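Local coordinates for HTH-type dhaKLM operon transcriptional activator DhaS (Lactococcus lactis, PDB 2IU5), which activates transcription of the dhaKLM operon in complex with DhaQ in response to dihydroxyacetone, as a homodimeric DNA-binding regulator of the TetR family, at residues 69-72 with 73-77; 85-88 with 89-93; 113-116 with 117-121; 142-145 with 146-149. The protein carries 1 engineered substitution. One frame throughout, in Å; residues are numbered along the deposited sequence.

Contact 1: 69-72 with 73-77; sequences FAEL and INDNS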
loop_
_atom_site.group_PDB
_atom_site.type_symbol
_atom_site.label_atom_id
_atom_site.label_comp_id
_atom_site.label_asym_id
_atom_site.label_seq_id
_atom_site.Cartn_x
_atom_site.Cartn_y
_atom_site.Cartn_z
ATOM N N PHE A 69 3.578 -0.929 19.145
ATOM C CA PHE A 69 4.407 -0.672 17.972
ATOM C C PHE A 69 5.688 0.069 18.299
ATOM O O PHE A 69 6.733 -0.252 17.734
ATOM C CB PHE A 69 3.612 0.004 16.855
ATOM C CG PHE A 69 2.647 -0.935 16.185
ATOM C CD1 PHE A 69 3.049 -1.713 15.107
ATOM C CD2 PHE A 69 1.331 -1.049 16.635
ATOM C CE1 PHE A 69 2.136 -2.594 14.488
ATOM C CE2 PHE A 69 0.415 -1.920 16.024
ATOM C CZ PHE A 69 0.814 -2.692 14.954
ATOM N N ALA A 70 5.631 1.045 19.197
ATOM C CA ALA A 70 6.862 1.725 19.635
ATOM C C ALA A 70 7.819 0.776 20.351
ATOM O O ALA A 70 9.035 0.836 20.160
ATOM C CB ALA A 70 6.515 2.889 20.545
ATOM N N GLU A 71 7.267 -0.108 21.179
ATOM C CA GLU A 71 8.094 -1.010 21.947
ATOM C C GLU A 71 8.846 -1.922 20.999
ATOM O O GLU A 71 10.031 -2.199 21.213
ATOM C CB GLU A 71 7.260 -1.793 22.948
ATOM C CG GLU A 71 6.860 -0.922 24.115
ATOM C CD GLU A 71 6.479 -1.709 25.351
ATOM O OE1 GLU A 71 6.118 -2.902 25.200
ATOM O OE2 GLU A 71 6.549 -1.112 26.457
ATOM N N LEU A 72 8.148 -2.370 19.959
ATOM C CA LEU A 72 8.710 -3.349 19.032
ATOM C C LEU A 72 9.749 -2.725 18.119
ATOM O O LEU A 72 10.759 -3.368 17.792
ATOM C CB LEU A 72 7.609 -4.008 18.207
ATOM C CG LEU A 72 6.731 -4.978 19.005
ATOM C CD1 LEU A 72 5.384 -5.122 18.315
ATOM C CD2 LEU A 72 7.391 -6.329 19.211
ATOM N N ILE A 73 9.516 -1.488 17.705
ATOM C CA ILE A 73 10.374 -0.871 16.692
ATOM C C ILE A 73 11.505 -0.081 17.357
ATOM O O ILE A 73 12.657 -0.180 16.943
ATOM C CB ILE A 73 9.521 -0.049 15.698
ATOM C CG1 ILE A 73 8.553 -0.973 14.925
ATOM C CG2 ILE A 73 10.411 0.798 14.766
ATOM C CD1 ILE A 73 7.449 -0.212 14.239
ATOM N N ASN A 74 11.197 0.696 18.394
ATOM C CA ASN A 74 12.103 1.764 18.835
ATOM C C ASN A 74 12.688 1.590 20.232
ATOM O O ASN A 74 13.784 2.068 20.517
ATOM C CB ASN A 74 11.372 3.115 18.783
ATOM C CG ASN A 74 10.872 3.462 17.395
ATOM O OD1 ASN A 74 9.674 3.570 17.174
ATOM N ND2 ASN A 74 11.803 3.642 16.455
ATOM N N ASP A 75 11.956 0.909 21.104
ATOM C CA ASP A 75 12.303 0.950 22.522
ATOM C C ASP A 75 13.267 -0.173 22.860
ATOM O O ASP A 75 12.900 -1.170 23.471
ATOM C CB ASP A 75 11.029 0.847 23.354
ATOM C CG ASP A 75 11.252 1.210 24.814
ATOM O OD1 ASP A 75 12.417 1.362 25.261
ATOM O OD2 ASP A 75 10.220 1.345 25.515
ATOM N N ASN A 76 14.510 0.011 22.448
ATOM C CA ASN A 76 15.526 -0.987 22.710
ATOM C C ASN A 76 16.857 -0.328 22.506
ATOM O O ASN A 76 16.938 0.829 22.063
ATOM C CB ASN A 76 15.393 -2.142 21.734
ATOM C CG ASN A 76 15.622 -1.697 20.320
ATOM O OD1 ASN A 76 16.713 -1.241 19.974
ATOM N ND2 ASN A 76 14.599 -1.818 19.489
ATOM N N SER A 77 17.899 -1.086 22.835
ATOM C CA SER A 77 19.221 -0.538 23.050
ATOM C C SER A 77 20.088 -0.747 21.817
ATOM O O SER A 77 21.221 -0.292 21.736
ATOM C CB SER A 77 19.847 -1.217 24.270
ATOM O OG SER A 77 18.857 -1.997 24.914
HETATM O O HOH W 1 12.357 -3.339 20.692
#
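Ala70 O takes two backbone donors at once where helix 57-73 of this TetR-family regulator runs out into a loop: Asn74 N at 2.8 Å and Asp75 N at 3.1 Å. The two N-H groups come at the carbonyl from opposite faces of its plane. The Asn74 bond, with an N-H...O angle of 157°, keeps the helical i to i+4 spacing, whereas the Asp75 bond is more bent (135°) and spans five residues, which marks the unwinding of the chain. One step earlier, Ile73 N still donates to Phe69 O, and Ile73 CG1, anti to its own carbonyl carbon (chi1 -63°), lies 3.4 Å from that same oxygen.

Further on, Asp75 centres an inverse gamma turn in which Asn76 N bonds Asn74 O, and Asp75 CB rests 3.7 Å from Glu71 CA. The two carboxylates stand near each other, Glu71 OE2 being 4.5 Å from Asp75 OD2. Both oxygens bond Met8 N, and Glu71 OE2 also forms a salt bridge with Lys16 NZ, so the like charges are probably eased by Lys16 and by the N-H of Met8. Asn76 ND2 bonds Glu85 OE2 of helix 82-95 and also donates to a water at 3.0 Å, which in turn donates to Glu71 O at 2.6 Å.

Contact 2: 85-88 with 89-93; sequences ELLL and LLRYL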
loop_
_atom_site.group_PDB
_atom_site.type_symbol
_atom_site.label_atom_id
_atom_site.label_comp_id
_atom_site.label_asym_id
_atom_site.label_seq_id
_atom_site.Cartn_x
_atom_site.Cartn_y
_atom_site.Cartn_z
ATOM N N GLU A 85 14.053 -6.314 14.881
ATOM C CA GLU A 85 12.770 -5.664 15.129
ATOM C C GLU A 85 11.684 -6.085 14.157
ATOM O O GLU A 85 10.525 -6.324 14.543
ATOM C CB GLU A 85 12.958 -4.146 15.109
ATOM C CG GLU A 85 13.770 -3.747 16.319
ATOM C CD GLU A 85 14.797 -2.670 16.040
ATOM O OE1 GLU A 85 14.709 -2.020 14.970
ATOM O OE2 GLU A 85 15.688 -2.479 16.898
ATOM N N LEU A 86 12.038 -6.185 12.884
ATOM C CA LEU A 86 11.091 -6.674 11.901
ATOM C C LEU A 86 10.597 -8.073 12.254
ATOM O O LEU A 86 9.387 -8.321 12.193
ATOM C CB LEU A 86 11.715 -6.645 10.505
ATOM C CG LEU A 86 10.857 -7.335 9.453
ATOM C CD1 LEU A 86 9.499 -6.626 9.279
ATOM C CD2 LEU A 86 11.671 -7.329 8.136
ATOM N N LEU A 87 11.496 -8.979 12.619
ATOM C CA LEU A 87 11.088 -10.330 13.021
ATOM C C LEU A 87 10.116 -10.261 14.193
ATOM O O LEU A 87 9.056 -10.892 14.173
ATOM C CB LEU A 87 12.290 -11.199 13.375
ATOM C CG LEU A 87 11.927 -12.590 13.894
ATOM C CD1 LEU A 87 11.138 -13.355 12.828
ATOM C CD2 LEU A 87 13.232 -13.309 14.280
ATOM N N LEU A 88 10.461 -9.499 15.220
ATOM C CA LEU A 88 9.565 -9.425 16.385
ATOM C C LEU A 88 8.221 -8.785 16.065
ATOM O O LEU A 88 7.181 -9.191 16.602
ATOM C CB LEU A 88 10.261 -8.764 17.571
ATOM C CG LEU A 88 11.478 -9.600 18.016
ATOM C CD1 LEU A 88 12.076 -9.042 19.288
ATOM C CD2 LEU A 88 11.143 -11.098 18.194
ATOM N N LEU A 89 8.217 -7.792 15.194
ATOM C CA LEU A 89 6.952 -7.229 14.735
ATOM C C LEU A 89 6.084 -8.254 13.991
ATOM O O LEU A 89 4.868 -8.383 14.252
ATOM C CB LEU A 89 7.270 -6.012 13.870
ATOM C CG LEU A 89 6.083 -5.223 13.370
ATOM C CD1 LEU A 89 5.221 -4.748 14.527
ATOM C CD2 LEU A 89 6.544 -4.049 12.515
ATOM N N LEU A 90 6.663 -9.003 13.051
ATOM C CA LEU A 90 5.887 -10.037 12.366
ATOM C C LEU A 90 5.349 -11.081 13.345
ATOM O O LEU A 90 4.192 -11.490 13.243
ATOM C CB LEU A 90 6.716 -10.719 11.267
ATOM C CG LEU A 90 7.124 -9.751 10.158
ATOM C CD1 LEU A 90 8.049 -10.473 9.154
ATOM C CD2 LEU A 90 5.913 -9.140 9.440
ATOM N N ARG A 91 6.177 -11.521 14.284
ATOM C CA ARG A 91 5.731 -12.454 15.303
ATOM C C ARG A 91 4.598 -11.892 16.152
ATOM O O ARG A 91 3.658 -12.611 16.479
ATOM C CB ARG A 91 6.891 -12.837 16.207
ATOM C CG ARG A 91 7.780 -13.863 15.571
ATOM C CD ARG A 91 8.769 -14.493 16.546
ATOM N NE ARG A 91 9.610 -15.380 15.776
ATOM C CZ ARG A 91 10.798 -15.801 16.189
ATOM N NH1 ARG A 91 11.258 -15.402 17.373
ATOM N NH2 ARG A 91 11.505 -16.612 15.428
ATOM N N TYR A 92 4.680 -10.622 16.513
ATOM C CA TYR A 92 3.647 -9.971 17.308
ATOM C C TYR A 92 2.345 -9.965 16.537
ATOM O O TYR A 92 1.269 -10.256 17.088
ATOM C CB TYR A 92 4.100 -8.546 17.612
ATOM C CG TYR A 92 2.996 -7.632 18.134
ATOM C CD1 TYR A 92 2.624 -7.649 19.476
ATOM C CD2 TYR A 92 2.342 -6.754 17.274
ATOM C CE1 TYR A 92 1.617 -6.804 19.945
ATOM C CE2 TYR A 92 1.343 -5.911 17.722
ATOM C CZ TYR A 92 0.988 -5.946 19.056
ATOM O OH TYR A 92 -0.008 -5.094 19.457
ATOM N N LEU A 93 2.413 -9.635 15.251
ATOM C CA LEU A 93 1.192 -9.577 14.438
ATOM C C LEU A 93 0.605 -10.969 14.261
ATOM O O LEU A 93 -0.625 -11.127 14.253
ATOM C CB LEU A 93 1.440 -8.916 13.075
ATOM C CG LEU A 93 1.840 -7.451 13.254
ATOM C CD1 LEU A 93 2.304 -6.932 11.898
ATOM C CD2 LEU A 93 0.678 -6.610 13.751
#
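Glu85 opens this turn of helix 82-95 through its backbone: Leu89 N donates to Glu85 O, while the carboxylate turns away to Asn76 and Lys124. At Leu86 the side chain joins in, CD1 lying 4.0 Å from Leu90 CG, and Leu90 CG also sits 3.4 Å from Leu86 O, the same oxygen that takes a nearly straight bond (170°) from Leu90 N. Leu87 carries the contact with Arg91. Because its CG is anti to the backbone N (chi1 176°), the isobutyl group leans along the helix and both methyls meet the guanidinium: CD2 stands 3.9 Å above one face, offset toward the rim, and CD1 is 3.9 Å from Arg91 NE. Arg91 stays extended from CG to NE across this leucine, and its NH2 forms a salt bridge with Glu168. With an alanine at Leu87, the guanidinium would probably lose the apolar support of that face and be freer to turn from Glu168. Leu88 O is bonded by Tyr92 N at 2.9 Å and has Tyr92 CB 3.3 Å away. Repeated i to i+4 bonds, with apolar side chains buried on one flank and Leu88 and Arg91 exposed, are those of an amphipathic alpha-helix, here in the TetR-family C-terminal region.

Contact 3: 113-116 with 117-121; sequences FFLI and QWENL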
loop_
_atom_site.group_PDB
_atom_site.type_symbol
_atom_site.label_atom_id
_atom_site.label_comp_id
_atom_site.label_asym_id
_atom_site.label_seq_id
_atom_site.Cartn_x
_atom_site.Cartn_y
_atom_site.Cartn_z
ATOM N N PHE A 113 -2.940 4.465 10.492
ATOM C CA PHE A 113 -2.020 4.295 11.602
ATOM C C PHE A 113 -1.014 3.175 11.289
ATOM O O PHE A 113 0.180 3.299 11.551
ATOM C CB PHE A 113 -2.813 3.978 12.870
ATOM C CG PHE A 113 -1.939 3.718 14.042
ATOM C CD1 PHE A 113 -1.507 4.763 14.852
ATOM C CD2 PHE A 113 -1.539 2.425 14.329
ATOM C CE1 PHE A 113 -0.683 4.509 15.944
ATOM C CE2 PHE A 113 -0.720 2.163 15.412
ATOM C CZ PHE A 113 -0.293 3.202 16.219
ATOM N N PHE A 114 -1.509 2.079 10.721
ATOM C CA PHE A 114 -0.697 0.867 10.479
ATOM C C PHE A 114 0.411 1.253 9.482
ATOM O O PHE A 114 1.589 0.890 9.657
ATOM C CB PHE A 114 -1.615 -0.226 9.928
ATOM C CG PHE A 114 -1.037 -1.620 9.924
ATOM C CD1 PHE A 114 -0.525 -2.232 11.072
ATOM C CD2 PHE A 114 -1.017 -2.330 8.729
ATOM C CE1 PHE A 114 -0.001 -3.537 11.008
ATOM C CE2 PHE A 114 -0.500 -3.625 8.660
ATOM C CZ PHE A 114 0.007 -4.231 9.797
ATOM N N LEU A 115 0.030 1.994 8.449
ATOM C CA LEU A 115 0.996 2.409 7.442
ATOM C C LEU A 115 2.076 3.256 8.092
ATOM O O LEU A 115 3.255 3.077 7.815
ATOM C CB LEU A 115 0.317 3.146 6.284
ATOM C CG LEU A 115 1.285 3.764 5.267
ATOM C CD1 LEU A 115 2.040 2.652 4.537
ATOM C CD2 LEU A 115 0.506 4.637 4.288
ATOM N N ILE A 116 1.665 4.175 8.957
ATOM C CA ILE A 116 2.629 5.032 9.646
ATOM C C ILE A 116 3.617 4.190 10.467
ATOM O O ILE A 116 4.808 4.516 10.521
ATOM C CB ILE A 116 1.906 6.052 10.513
ATOM C CG1 ILE A 116 1.258 7.128 9.632
ATOM C CG2 ILE A 116 2.913 6.704 11.454
ATOM C CD1 ILE A 116 0.363 8.098 10.394
ATOM N N GLN A 117 3.141 3.115 11.089
ATOM C CA GLN A 117 4.034 2.199 11.823
ATOM C C GLN A 117 5.124 1.606 10.929
ATOM O O GLN A 117 6.304 1.535 11.307
ATOM C CB GLN A 117 3.247 1.112 12.523
ATOM C CG GLN A 117 2.153 1.696 13.418
ATOM C CD GLN A 117 2.649 2.898 14.174
ATOM O OE1 GLN A 117 3.602 2.823 14.968
ATOM N NE2 GLN A 117 2.008 4.040 13.941
ATOM N N TRP A 118 4.706 1.197 9.736
ATOM C CA TRP A 118 5.669 0.661 8.767
ATOM C C TRP A 118 6.626 1.728 8.297
ATOM O O TRP A 118 7.818 1.449 8.076
ATOM C CB TRP A 118 4.959 -0.049 7.599
ATOM C CG TRP A 118 4.312 -1.312 8.070
ATOM C CD1 TRP A 118 2.976 -1.561 8.154
ATOM C CD2 TRP A 118 4.971 -2.510 8.535
ATOM N NE1 TRP A 118 2.760 -2.823 8.634
ATOM C CE2 TRP A 118 3.961 -3.431 8.881
ATOM C CE3 TRP A 118 6.308 -2.889 8.695
ATOM C CZ2 TRP A 118 4.247 -4.702 9.370
ATOM C CZ3 TRP A 118 6.589 -4.162 9.184
ATOM C CH2 TRP A 118 5.564 -5.045 9.515
ATOM N N GLU A 119 6.119 2.947 8.139
ATOM C CA GLU A 119 7.009 4.052 7.822
ATOM C C GLU A 119 8.037 4.274 8.929
ATOM O O GLU A 119 9.193 4.597 8.638
ATOM C CB GLU A 119 6.227 5.309 7.469
ATOM C CG GLU A 119 5.463 5.138 6.151
ATOM C CD GLU A 119 4.656 6.338 5.746
ATOM O OE1 GLU A 119 4.412 7.238 6.590
ATOM O OE2 GLU A 119 4.264 6.363 4.553
ATOM N N ASN A 120 7.603 4.091 10.175
ATOM C CA ASN A 120 8.514 4.324 11.296
ATOM C C ASN A 120 9.581 3.222 11.234
ATOM O O ASN A 120 10.759 3.490 11.463
ATOM C CB ASN A 120 7.731 4.276 12.612
ATOM C CG ASN A 120 6.932 5.556 12.857
ATOM O OD1 ASN A 120 7.079 6.545 12.154
ATOM N ND2 ASN A 120 6.074 5.517 13.871
ATOM N N LEU A 121 9.159 1.999 10.917
ATOM C CA LEU A 121 10.124 0.899 10.778
ATOM C C LEU A 121 11.131 1.233 9.672
ATOM O O LEU A 121 12.342 1.105 9.875
ATOM C CB LEU A 121 9.412 -0.427 10.510
ATOM C CG LEU A 121 10.412 -1.575 10.309
ATOM C CD1 LEU A 121 11.389 -1.793 11.464
ATOM C CD2 LEU A 121 9.751 -2.857 9.882
#
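Gln117 folds back over Phe113, one turn earlier on helix 110-132. A bend at chi2 (-42°) lays its amide on the phenyl ring, the planes only 14° apart and NE2 3.3 Å above the ring centre. NE2 donates to Phe113 O at 3.1 Å, nearly in the amide plane, beside the backbone bond from Gln117 N, so two donors share that carbonyl. A serine in place of Phe113 would probably uncover one face of the amide and leave it freer to rock about its NE2 bond. Trp118 turns its indole edge to the face of Phe114 in a T-shaped pair with planes at 86° and the centroids of the Phe114 ring and the five-membered indole ring 4.6 Å apart. NE1 leads, 3.3 Å from Phe114 CZ and offset toward the rim. Glu119 runs out extended, with OE2 4.0 Å from Leu115 CG, while its N bonds Leu115 O at 2.9 Å. Asn120 N donates to Ile116 O. Around them, Phe69 touches Phe113, Phe114 and Gln117, and Trp118 packs on helices 82-95 and 139-163. Phe114 probably receives the indole N-H through its pi face, whereas the Gln117 amide stacks flat and spends an N-H on Phe113 O.

Contact 4: 142-145 with 146-149; sequences KSFI and CRYN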
loop_
_atom_site.group_PDB
_atom_site.type_symbol
_atom_site.label_atom_id
_atom_site.label_comp_id
_atom_site.label_asym_id
_atom_site.label_seq_id
_atom_site.Cartn_x
_atom_site.Cartn_y
_atom_site.Cartn_z
ATOM N N LYS A 142 15.996 8.646 0.047
ATOM C CA LYS A 142 15.632 8.025 1.322
ATOM C C LYS A 142 14.127 8.062 1.601
ATOM O O LYS A 142 13.535 7.067 2.044
ATOM C CB LYS A 142 16.331 8.763 2.481
ATOM C CG LYS A 142 17.780 8.382 2.681
ATOM C CD LYS A 142 18.327 9.073 3.931
ATOM C CE LYS A 142 18.952 10.398 3.573
ATOM N NZ LYS A 142 19.797 11.001 4.661
ATOM N N SER A 143 13.488 9.207 1.347
ATOM C CA SER A 143 12.043 9.298 1.526
ATOM C C SER A 143 11.379 8.284 0.605
ATOM O O SER A 143 10.477 7.585 1.013
ATOM C CB SER A 143 11.496 10.691 1.210
ATOM O OG SER A 143 10.071 10.631 1.218
ATOM N N PHE A 144 11.832 8.220 -0.635
ATOM C CA PHE A 144 11.161 7.330 -1.578
ATOM C C PHE A 144 11.303 5.877 -1.165
ATOM O O PHE A 144 10.320 5.128 -1.154
ATOM C CB PHE A 144 11.714 7.512 -2.983
ATOM C CG PHE A 144 10.954 6.748 -4.026
ATOM C CD1 PHE A 144 9.818 7.288 -4.609
ATOM C CD2 PHE A 144 11.379 5.492 -4.416
ATOM C CE1 PHE A 144 9.112 6.584 -5.574
ATOM C CE2 PHE A 144 10.670 4.782 -5.390
ATOM C CZ PHE A 144 9.545 5.338 -5.957
ATOM N N ILE A 145 12.517 5.457 -0.822
ATOM C CA ILE A 145 12.732 4.055 -0.444
ATOM C C ILE A 145 11.858 3.701 0.767
ATOM O O ILE A 145 11.262 2.607 0.865
ATOM C CB ILE A 145 14.229 3.753 -0.180
ATOM C CG1 ILE A 145 14.392 2.271 0.178
ATOM C CG2 ILE A 145 14.726 4.559 0.978
ATOM C CD1 ILE A 145 15.775 1.750 -0.149
ATOM N N CYS A 146 11.764 4.628 1.716
ATOM C CA CYS A 146 10.938 4.365 2.892
ATOM C C CYS A 146 9.457 4.256 2.549
ATOM O O CYS A 146 8.776 3.329 2.990
ATOM C CB CYS A 146 11.138 5.473 3.930
ATOM S SG CYS A 146 12.797 5.414 4.678
ATOM N N ARG A 147 8.951 5.203 1.767
ATOM C CA ARG A 147 7.534 5.206 1.465
ATOM C C ARG A 147 7.161 4.010 0.584
ATOM O O ARG A 147 6.109 3.388 0.766
ATOM C CB ARG A 147 7.133 6.512 0.824
ATOM C CG ARG A 147 7.133 7.620 1.869
ATOM C CD ARG A 147 6.604 8.898 1.237
ATOM N NE ARG A 147 7.527 9.357 0.217
ATOM C CZ ARG A 147 7.247 9.401 -1.080
ATOM N NH1 ARG A 147 6.055 9.007 -1.507
ATOM N NH2 ARG A 147 8.155 9.837 -1.941
ATOM N N TYR A 148 8.045 3.708 -0.352
ATOM C CA TYR A 148 7.817 2.581 -1.270
ATOM C C TYR A 148 7.702 1.284 -0.490
ATOM O O TYR A 148 6.717 0.550 -0.616
ATOM C CB TYR A 148 8.990 2.493 -2.242
ATOM C CG TYR A 148 8.906 1.497 -3.400
ATOM C CD1 TYR A 148 8.459 1.901 -4.651
ATOM C CD2 TYR A 148 9.291 0.177 -3.225
ATOM C CE1 TYR A 148 8.391 1.002 -5.702
ATOM C CE2 TYR A 148 9.233 -0.750 -4.268
ATOM C CZ TYR A 148 8.781 -0.313 -5.500
ATOM O OH TYR A 148 8.708 -1.197 -6.558
ATOM N N ASN A 149 8.712 0.982 0.315
ATOM C CA ASN A 149 8.700 -0.245 1.090
ATOM C C ASN A 149 7.670 -0.297 2.210
ATOM O O ASN A 149 7.095 -1.360 2.463
ATOM C CB ASN A 149 10.122 -0.561 1.542
ATOM C CG ASN A 149 10.968 -0.987 0.375
ATOM O OD1 ASN A 149 10.851 -2.124 -0.064
ATOM N ND2 ASN A 149 11.804 -0.095 -0.138
#
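Asn149 grips Ile145 O twice, on helix 139-163 at the dimer face of this TetR-family fold. Its backbone N donates at 3.1 Å and its ND2 at 2.9 Å, from opposite faces of the carbonyl plane. With CG anti to its own carbonyl carbon (chi1 -71°), the amide turns back along the helix, close enough for ND2 to rest 3.5 Å from Ile145 CG1. ND2 also bonds Gln181 of helix 171-183, while OD1 accepts from Tyr148 OH of the second subunit; the reciprocal bond from this Tyr148 to Asn149 of the second subunit makes the pair symmetric.

Phe144 and Tyr148 add to this buried part. Their rings lie obliquely, planes at 36°, and meet through Phe144 CE2 and Tyr148 CD1 at 3.7 Å. Phe144 packs on Gln173 and Tyr148 on Ala152, both of the second subunit. On the flank facing helix 110-132, Cys146 fills a buried place against Leu122 and Ile126.

The partly exposed side, with Lys142, Ser143 and Arg147, is looser, though Arg147 also packs on Ile156 of the second subunit. The ion pairs of Lys142 with Glu130 and Asp139 are long and weak. Arg147 bends at chi3 (-66°) over the preceding turn, its NH2 4.0 Å from Phe144 CD1, and one bond at the edge of its guanidinium helps to fix it: NE donates to Ser143 OG at 3.0 Å, nearly straight and close to the guanidinium plane.

The four contacts follow one another along the chain, each closing before the next opens. Contact 1 ends helix 57-73, contact 2 lies on helix 82-95, contact 3 on helix 110-132 and contact 4 on helix 139-163. Contacts 1, 2 and 3 pack together, their centres 11 to 13 Å apart: Leu89 CD2 meets Trp118 CH2 at 3.3 Å, and Phe69 and Ile73 lean on Gln117. Contact 4 is about 20 Å from contacts 1 and 2 but 12 Å from contact 3 (centres), touching it through Glu119 and Arg147. The first three join the end of helix 57-73, which follows the predicted helix-turn-helix, to helices of the C-terminal region, whereas contact 4 faces the second subunit of the homodimer.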